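Local coordinates for decaprenyl diphosphate synthase (PDB 3MZV), which probably elongates farnesyl diphosphate with isopentenyl diphosphate units, using magnesium, to make the long all-trans prenyl diphosphate needed for quinone side chains, at residues A64-G69 / P73-L78; P106-L111 / K115-V120; G178-L183 / A215-D220. One frame throughout, in Å; residues are numbered along the deposited sequence.

The three contacts follow one another along the chain in series; none nests in or crosses another. Interaction 1 comes first and closes a connection of only three residues, joining the end of helix 56-67 to the start of helix 74-96. Interaction 2 spans another three residues and folds the short helix 108-111 against the first turns of helix 114-133, close to the far end of helix 74-96. Interaction 3 closes a much longer, mostly helical excursion of 31 residues, pairing helix 169-194 with helix 199-224 near the spatial centre of the subunit. Its centre is 23 Å from that of interaction 1 and 24 Å from that of interaction 2.

Interaction 1. Residues A64-G69 / P73-L78; sequences AARLVG and PFHVHL
A65, in the last turns of helix 56-67, lies with its CA 6.2 Å from the CA of H75, at the start of helix 74-96, and this is where the two backbones come nearest. The connection between them starts with a Schellman motif, with G69 at positive phi as its C-prime residue, and a cis peptide precedes P73. The side chains of A65 and H75 point at each other, and the A65 methyl CB sits 3.4 Å from H75 CB. The H75 ring then turns off beside this methyl, because CG stands between the backbone N and the carbonyl carbon (chi1 63°). That rotation carries the far end of the imidazole to R66, whose chain bends at chi2 and brings NE within 3.4 Å of H75 NE2. The guanidinium and the imidazole are nearly perpendicular, with their planes 86° apart. What gathers them is D21 of helix 19-32: its OD2 makes a salt bridge with R66 NE and a weak hydrogen bond with H75 NE2. The H75 ring also meets the ring of Y70, nearly at right angles. With an alanine here in place of the histidine, a gap beside A65 and R66 is likely to open, and D21 would probably lose its weaker partner. The contact thus joins a small apolar touch between CB atoms to a polar cluster in which two nitrogen-bearing side chains share one carboxylate oxygen, so the carboxylate would be expected to offset the arginine's charge next to the imidazole.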
loop_
_atom_site.group_PDB
_atom_site.type_symbol
_atom_site.label_atom_id
_atom_site.label_comp_id
_atom_site.label_asym_id
_atom_site.label_seq_id
_atom_site.Cartn_x
_atom_site.Cartn_y
_atom_site.Cartn_z
ATOM N N ALA B 64 9.011 -1.642 24.392
ATOM C CA ALA B 64 7.705 -1.741 25.059
ATOM C C ALA B 64 7.383 -3.202 25.472
ATOM O O ALA B 64 6.965 -3.433 26.617
ATOM C CB ALA B 64 6.566 -1.165 24.181
ATOM N N ALA B 65 7.616 -4.153 24.579
ATOM C CA ALA B 65 7.341 -5.544 24.872
ATOM C C ALA B 65 8.244 -6.037 26.031
ATOM O O ALA B 65 7.753 -6.607 26.997
ATOM C CB ALA B 65 7.524 -6.431 23.597
ATOM N N ARG B 66 9.545 -5.756 25.948
ATOM C CA ARG B 66 10.516 -6.200 26.971
ATOM C C ARG B 66 10.273 -5.450 28.290
ATOM O O ARG B 66 10.431 -6.026 29.364
ATOM C CB ARG B 66 11.972 -5.966 26.508
ATOM C CG ARG B 66 12.437 -6.827 25.339
ATOM C CD ARG B 66 12.684 -8.235 25.766
ATOM N NE ARG B 66 13.297 -9.055 24.719
ATOM C CZ ARG B 66 13.655 -10.335 24.884
ATOM N NH1 ARG B 66 13.512 -10.921 26.068
ATOM N NH2 ARG B 66 14.182 -11.029 23.877
ATOM N N LEU B 67 9.866 -4.194 28.218
ATOM C CA LEU B 67 9.545 -3.440 29.414
ATOM C C LEU B 67 8.392 -4.048 30.249
ATOM O O LEU B 67 8.381 -3.922 31.474
ATOM C CB LEU B 67 9.224 -1.966 29.067
ATOM C CG LEU B 67 8.719 -1.017 30.147
ATOM C CD1 LEU B 67 9.673 -1.058 31.364
ATOM C CD2 LEU B 67 8.623 0.405 29.591
ATOM N N VAL B 68 7.403 -4.643 29.598
ATOM C CA VAL B 68 6.307 -5.268 30.342
ATOM C C VAL B 68 6.589 -6.764 30.619
ATOM O O VAL B 68 5.688 -7.524 31.021
ATOM C CB VAL B 68 4.947 -5.028 29.644
ATOM C CG1 VAL B 68 4.633 -3.540 29.555
ATOM C CG2 VAL B 68 4.898 -5.724 28.277
ATOM N N GLY B 69 7.821 -7.204 30.372
ATOM C CA GLY B 69 8.270 -8.555 30.721
ATOM C C GLY B 69 8.091 -9.667 29.693
ATOM O O GLY B 69 8.110 -10.835 30.055
ATOM N N PRO B 73 8.245 -14.803 21.228
ATOM C CA PRO B 73 9.090 -14.304 20.142
ATOM C C PRO B 73 8.478 -13.196 19.285
ATOM O O PRO B 73 9.119 -12.706 18.376
ATOM C CB PRO B 73 9.205 -15.528 19.262
ATOM C CG PRO B 73 7.850 -16.177 19.431
ATOM C CD PRO B 73 7.367 -15.882 20.774
ATOM N N PHE B 74 7.210 -12.877 19.498
ATOM C CA PHE B 74 6.460 -12.132 18.481
ATOM C C PHE B 74 6.621 -10.617 18.524
ATOM O O PHE B 74 6.057 -9.917 17.693
ATOM C CB PHE B 74 4.998 -12.505 18.555
ATOM C CG PHE B 74 4.720 -13.935 18.107
ATOM C CD1 PHE B 74 5.188 -14.402 16.922
ATOM C CD2 PHE B 74 4.030 -14.814 18.934
ATOM C CE1 PHE B 74 4.934 -15.718 16.521
ATOM C CE2 PHE B 74 3.777 -16.137 18.521
ATOM C CZ PHE B 74 4.246 -16.562 17.325
ATOM N N HIS B 75 7.363 -10.096 19.494
ATOM C CA HIS B 75 7.692 -8.671 19.485
ATOM C C HIS B 75 8.666 -8.373 18.300
ATOM O O HIS B 75 8.685 -7.275 17.761
ATOM C CB HIS B 75 8.264 -8.215 20.827
ATOM C CG HIS B 75 9.539 -8.869 21.184
ATOM N ND1 HIS B 75 9.722 -10.233 21.098
ATOM C CD2 HIS B 75 10.707 -8.358 21.652
ATOM C CE1 HIS B 75 10.959 -10.531 21.457
ATOM N NE2 HIS B 75 11.577 -9.413 21.804
ATOM N N VAL B 76 9.462 -9.357 17.931
ATOM C CA VAL B 76 10.324 -9.257 16.734
ATOM C C VAL B 76 9.519 -9.084 15.433
ATOM O O VAL B 76 9.717 -8.114 14.655
ATOM C CB VAL B 76 11.314 -10.437 16.665
ATOM C CG1 VAL B 76 12.149 -10.312 15.381
ATOM C CG2 VAL B 76 12.266 -10.380 17.919
ATOM N N HIS B 77 8.527 -9.939 15.265
ATOM C CA HIS B 77 7.606 -9.852 14.132
ATOM C C HIS B 77 6.936 -8.480 14.083
ATOM O O HIS B 77 6.848 -7.854 13.027
ATOM C CB HIS B 77 6.524 -10.926 14.184
ATOM C CG HIS B 77 7.044 -12.329 14.218
ATOM N ND1 HIS B 77 7.863 -12.794 15.225
ATOM C CD2 HIS B 77 6.842 -13.376 13.378
ATOM C CE1 HIS B 77 8.157 -14.065 14.992
ATOM N NE2 HIS B 77 7.571 -14.432 13.864
ATOM N N LEU B 78 6.467 -7.988 15.228
ATOM C CA LEU B 78 5.782 -6.710 15.260
ATOM C C LEU B 78 6.712 -5.541 14.921
ATOM O O LEU B 78 6.322 -4.626 14.166
ATOM C CB LEU B 78 5.157 -6.486 16.656
ATOM C CG LEU B 78 4.009 -7.476 16.979
ATOM C CD1 LEU B 78 3.417 -7.286 18.386
ATOM C CD2 LEU B 78 2.927 -7.306 15.969
#

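Interaction 2. Residues P106-L111 / K115-V120; sequences PTANLL and KSSVLV
S117 on helix 114-133 points its hydroxyl at A108 and N109, the first two residues of the short helix 108-111, where a short connection joins the two helices in the all-alpha prenyl synthase fold. The serine is the one residue of its segment that carries the contact: its OG lies anti to its own carbonyl carbon and beside its backbone N (chi1 -57°), which sends the oxygen out to the first turn of the short helix. S117 OG lies 3.2 Å from A108 CB, a methyl that points back toward the serine's helix, and 3.5 Å from N109 CB. Although S117 OG also lies 2.9 Å from N109 N, the angle is too poor for a hydrogen bond, so the touch is one of close packing rather than of bonding. N109 brings mainly its CB to the serine, while its amide ND2 is hydrogen-bonded to S99 O. Helix 74-96 covers the contact: L91 lies on A108, V95 on S117, and D94, in the first aspartate-rich sequence motif of this family, on N109. The residues flanking the serine pack on the second subunit: S116 on L159, V118 on H92 and L119 on E155 of that other chain. The backbones are nearest at N109 and S117, whose CA atoms are 5.4 Å apart. T107 is the N-cap of the short helix: its OG1 accepts a hydrogen bond from L110 N, 3.2 Å long with an angle of 153° at the hydrogen.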
loop_
_atom_site.group_PDB
_atom_site.type_symbol
_atom_site.label_atom_id
_atom_site.label_comp_id
_atom_site.label_asym_id
_atom_site.label_seq_id
_atom_site.Cartn_x
_atom_site.Cartn_y
_atom_site.Cartn_z
ATOM N N PRO B 106 20.344 9.195 -3.972
ATOM C CA PRO B 106 19.197 9.233 -4.895
ATOM C C PRO B 106 18.036 8.316 -4.457
ATOM O O PRO B 106 18.255 7.224 -3.887
ATOM C CB PRO B 106 19.789 8.767 -6.232
ATOM C CG PRO B 106 21.035 7.990 -5.863
ATOM C CD PRO B 106 21.557 8.645 -4.613
ATOM N N THR B 107 16.817 8.781 -4.719
ATOM C CA THR B 107 15.601 8.081 -4.304
ATOM C C THR B 107 15.371 6.884 -5.188
ATOM O O THR B 107 15.894 6.834 -6.312
ATOM C CB THR B 107 14.358 8.987 -4.425
ATOM O OG1 THR B 107 14.217 9.432 -5.787
ATOM C CG2 THR B 107 14.465 10.174 -3.490
ATOM N N ALA B 108 14.567 5.935 -4.692
ATOM C CA ALA B 108 14.240 4.742 -5.446
ATOM C C ALA B 108 13.555 5.132 -6.750
ATOM O O ALA B 108 13.877 4.584 -7.801
ATOM C CB ALA B 108 13.348 3.797 -4.631
ATOM N N ASN B 109 12.618 6.080 -6.679
ATOM C CA ASN B 109 11.851 6.505 -7.880
ATOM C C ASN B 109 12.690 7.199 -8.957
ATOM O O ASN B 109 12.404 7.044 -10.145
ATOM C CB ASN B 109 10.628 7.377 -7.522
ATOM C CG ASN B 109 10.960 8.485 -6.559
ATOM O OD1 ASN B 109 11.184 8.234 -5.370
ATOM N ND2 ASN B 109 10.982 9.732 -7.057
ATOM N N LEU B 110 13.703 7.955 -8.529
ATOM C CA LEU B 110 14.712 8.538 -9.434
ATOM C C LEU B 110 15.595 7.440 -10.044
ATOM O O LEU B 110 15.673 7.275 -11.275
ATOM C CB LEU B 110 15.571 9.555 -8.675
ATOM N N LEU B 111 16.231 6.661 -9.171
ATOM C CA LEU B 111 17.114 5.564 -9.586
ATOM C C LEU B 111 16.406 4.558 -10.516
ATOM O O LEU B 111 17.010 4.043 -11.471
ATOM C CB LEU B 111 17.669 4.856 -8.337
ATOM C CG LEU B 111 19.180 4.710 -8.128
ATOM C CD1 LEU B 111 19.984 5.923 -8.600
ATOM C CD2 LEU B 111 19.423 4.481 -6.648
ATOM N N LYS B 115 6.638 3.885 -10.669
ATOM C CA LYS B 115 5.930 2.619 -10.615
ATOM C C LYS B 115 6.687 1.637 -9.726
ATOM O O LYS B 115 6.048 0.876 -8.996
ATOM C CB LYS B 115 5.710 2.036 -12.008
ATOM N N SER B 116 8.027 1.671 -9.761
ATOM C CA SER B 116 8.842 0.743 -8.947
ATOM C C SER B 116 8.749 1.038 -7.474
ATOM O O SER B 116 8.513 0.141 -6.687
ATOM C CB SER B 116 10.316 0.726 -9.372
ATOM O OG SER B 116 10.471 0.042 -10.609
ATOM N N SER B 117 8.941 2.287 -7.093
ATOM C CA SER B 117 8.791 2.645 -5.728
ATOM C C SER B 117 7.357 2.394 -5.187
ATOM O O SER B 117 7.190 2.028 -4.012
ATOM C CB SER B 117 9.194 4.086 -5.526
ATOM O OG SER B 117 10.534 4.260 -5.984
ATOM N N VAL B 118 6.340 2.598 -6.025
ATOM C CA VAL B 118 4.971 2.302 -5.615
ATOM C C VAL B 118 4.827 0.826 -5.379
ATOM O O VAL B 118 4.318 0.415 -4.362
ATOM C CB VAL B 118 3.916 2.780 -6.630
ATOM C CG1 VAL B 118 2.524 2.347 -6.161
ATOM C CG2 VAL B 118 3.969 4.299 -6.776
ATOM N N LEU B 119 5.273 0.021 -6.325
ATOM C CA LEU B 119 5.044 -1.395 -6.282
ATOM C C LEU B 119 5.911 -2.072 -5.223
ATOM O O LEU B 119 5.489 -3.047 -4.576
ATOM C CB LEU B 119 5.272 -1.988 -7.646
ATOM C CG LEU B 119 4.257 -1.534 -8.702
ATOM C CD1 LEU B 119 4.722 -1.954 -10.051
ATOM C CD2 LEU B 119 2.886 -2.093 -8.385
ATOM N N VAL B 120 7.095 -1.537 -4.990
ATOM C CA VAL B 120 7.934 -2.105 -3.926
ATOM C C VAL B 120 7.343 -1.795 -2.571
ATOM O O VAL B 120 7.238 -2.681 -1.752
ATOM C CB VAL B 120 9.401 -1.627 -4.026
ATOM C CG1 VAL B 120 10.167 -1.989 -2.753
ATOM C CG2 VAL B 120 10.044 -2.298 -5.239
#

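Interaction 3. Residues G178-L183 / A215-D220; sequences GKTAAL and AFQIVD
Q217 and T180 carry most of this contact between helix 199-224 and helix 169-194, and K179 comes third. The two short segments run roughly antiparallel, at 144° between their directions, with their axes 9.2 Å apart; T180 and Q217 are also the pair with the nearest CA atoms. T180 sits in a wider, pi-type turn of its helix, and its CB points toward the other helix. Its OG1 lies anti to the carbonyl carbon (chi1 -65°) and faces the amide end of Q217, whereas its methyl T180 CG2 reaches F216 CD2 at 4.1 Å, so the two branches of one side chain serve neighbouring residues. The Q217 chain leaves its backbone with CG anti to N (chi1 -175°), then bends at chi2, which takes the glutamine side chain across that of T180 at about a right angle. K179 comes in from the previous position and crosses the glutamine in the same manner, with K179 NZ 3.7 Å from Q217 CD. F216 also meets the ring of F184 and touches L56 and R57 of helix 56-67. Helix 199-224 continues into D220 and D221, which begin the second aspartate-rich sequence motif of the family, a motif that in relatives binds magnesium-bound diphosphate. The junction is therefore mixed in its chemistry: a methyl meets an aromatic carbon, while the polar ends of T180, Q217 and K179 gather near the spatial centre of the subunit, where the buried lysine nitrogen NZ is satisfied by a hydrogen bond with Q158 OE1 of helix 138-161.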
loop_
_atom_site.group_PDB
_atom_site.type_symbol
_atom_site.label_atom_id
_atom_site.label_comp_id
_atom_site.label_asym_id
_atom_site.label_seq_id
_atom_site.Cartn_x
_atom_site.Cartn_y
_atom_site.Cartn_z
ATOM N N GLY B 178 -1.387 11.924 12.348
ATOM C CA GLY B 178 -1.619 10.893 11.343
ATOM C C GLY B 178 -0.354 10.431 10.641
ATOM O O GLY B 178 -0.049 9.238 10.614
ATOM N N LYS B 179 0.381 11.381 10.089
ATOM C CA LYS B 179 1.568 11.135 9.274
ATOM C C LYS B 179 2.757 10.543 10.035
ATOM O O LYS B 179 3.637 9.912 9.447
ATOM C CB LYS B 179 2.030 12.481 8.730
ATOM C CG LYS B 179 2.899 12.441 7.544
ATOM C CD LYS B 179 3.954 13.562 7.476
ATOM C CE LYS B 179 3.630 14.873 8.160
ATOM N NZ LYS B 179 4.754 15.854 7.938
ATOM N N THR B 180 2.872 10.898 11.320
ATOM C CA THR B 180 4.077 10.574 12.086
ATOM C C THR B 180 3.784 9.914 13.426
ATOM O O THR B 180 4.379 8.856 13.731
ATOM C CB THR B 180 4.996 11.798 12.301
ATOM O OG1 THR B 180 5.513 12.242 11.036
ATOM C CG2 THR B 180 6.193 11.430 13.241
ATOM N N ALA B 181 2.903 10.508 14.239
ATOM C CA ALA B 181 2.718 10.004 15.610
ATOM C C ALA B 181 2.019 8.653 15.646
ATOM O O ALA B 181 2.311 7.853 16.529
ATOM C CB ALA B 181 1.931 10.979 16.463
ATOM N N ALA B 182 1.097 8.433 14.703
ATOM C CA ALA B 182 0.262 7.233 14.698
ATOM C C ALA B 182 1.092 5.976 14.654
ATOM O O ALA B 182 0.734 5.015 15.301
ATOM C CB ALA B 182 -0.745 7.256 13.557
ATOM N N LEU B 183 2.196 5.976 13.916
ATOM C CA LEU B 183 3.034 4.799 13.872
ATOM C C LEU B 183 3.869 4.623 15.111
ATOM O O LEU B 183 4.144 3.480 15.514
ATOM C CB LEU B 183 3.889 4.741 12.605
ATOM C CG LEU B 183 4.627 3.452 12.232
ATOM C CD1 LEU B 183 3.640 2.262 12.133
ATOM C CD2 LEU B 183 5.477 3.651 10.927
ATOM N N ALA B 215 6.305 15.242 19.199
ATOM C CA ALA B 215 7.543 15.979 19.439
ATOM C C ALA B 215 8.504 15.807 18.317
ATOM O O ALA B 215 9.127 16.750 17.868
ATOM C CB ALA B 215 8.222 15.556 20.801
ATOM N N PHE B 216 8.608 14.581 17.822
ATOM C CA PHE B 216 9.591 14.271 16.819
ATOM C C PHE B 216 9.346 15.080 15.529
ATOM O O PHE B 216 10.251 15.656 14.961
ATOM C CB PHE B 216 9.453 12.760 16.552
ATOM C CG PHE B 216 10.435 12.209 15.605
ATOM C CD1 PHE B 216 11.633 11.698 16.066
ATOM C CD2 PHE B 216 10.111 12.092 14.248
ATOM C CE1 PHE B 216 12.541 11.107 15.171
ATOM C CE2 PHE B 216 11.020 11.511 13.341
ATOM C CZ PHE B 216 12.218 11.011 13.800
ATOM N N GLN B 217 8.102 15.143 15.098
ATOM C CA GLN B 217 7.743 15.889 13.901
ATOM C C GLN B 217 7.874 17.406 14.123
ATOM O O GLN B 217 8.334 18.099 13.247
ATOM C CB GLN B 217 6.346 15.606 13.447
ATOM C CG GLN B 217 6.016 16.285 12.139
ATOM C CD GLN B 217 6.888 15.812 11.014
ATOM O OE1 GLN B 217 7.575 16.597 10.336
ATOM N NE2 GLN B 217 6.905 14.515 10.834
ATOM N N ILE B 218 7.413 17.909 15.264
ATOM C CA ILE B 218 7.585 19.331 15.545
ATOM C C ILE B 218 9.045 19.729 15.513
ATOM O O ILE B 218 9.394 20.775 14.932
ATOM C CB ILE B 218 6.928 19.758 16.914
ATOM C CG1 ILE B 218 5.431 19.479 16.889
ATOM C CG2 ILE B 218 7.241 21.271 17.160
ATOM C CD1 ILE B 218 4.623 19.733 18.230
ATOM N N VAL B 219 9.926 18.898 16.059
ATOM C CA VAL B 219 11.370 19.167 15.999
ATOM C C VAL B 219 11.854 19.265 14.525
ATOM O O VAL B 219 12.525 20.176 14.160
ATOM C CB VAL B 219 12.232 18.127 16.765
ATOM C CG1 VAL B 219 13.740 18.207 16.365
ATOM C CG2 VAL B 219 12.111 18.348 18.270
ATOM N N ASP B 220 11.449 18.342 13.694
ATOM C CA ASP B 220 11.812 18.422 12.282
ATOM C C ASP B 220 11.278 19.685 11.608
ATOM O O ASP B 220 12.017 20.368 10.862
ATOM C CB ASP B 220 11.277 17.209 11.582
ATOM C CG ASP B 220 12.201 16.017 11.721
ATOM O OD1 ASP B 220 13.372 16.221 12.115
ATOM O OD2 ASP B 220 11.746 14.908 11.392
#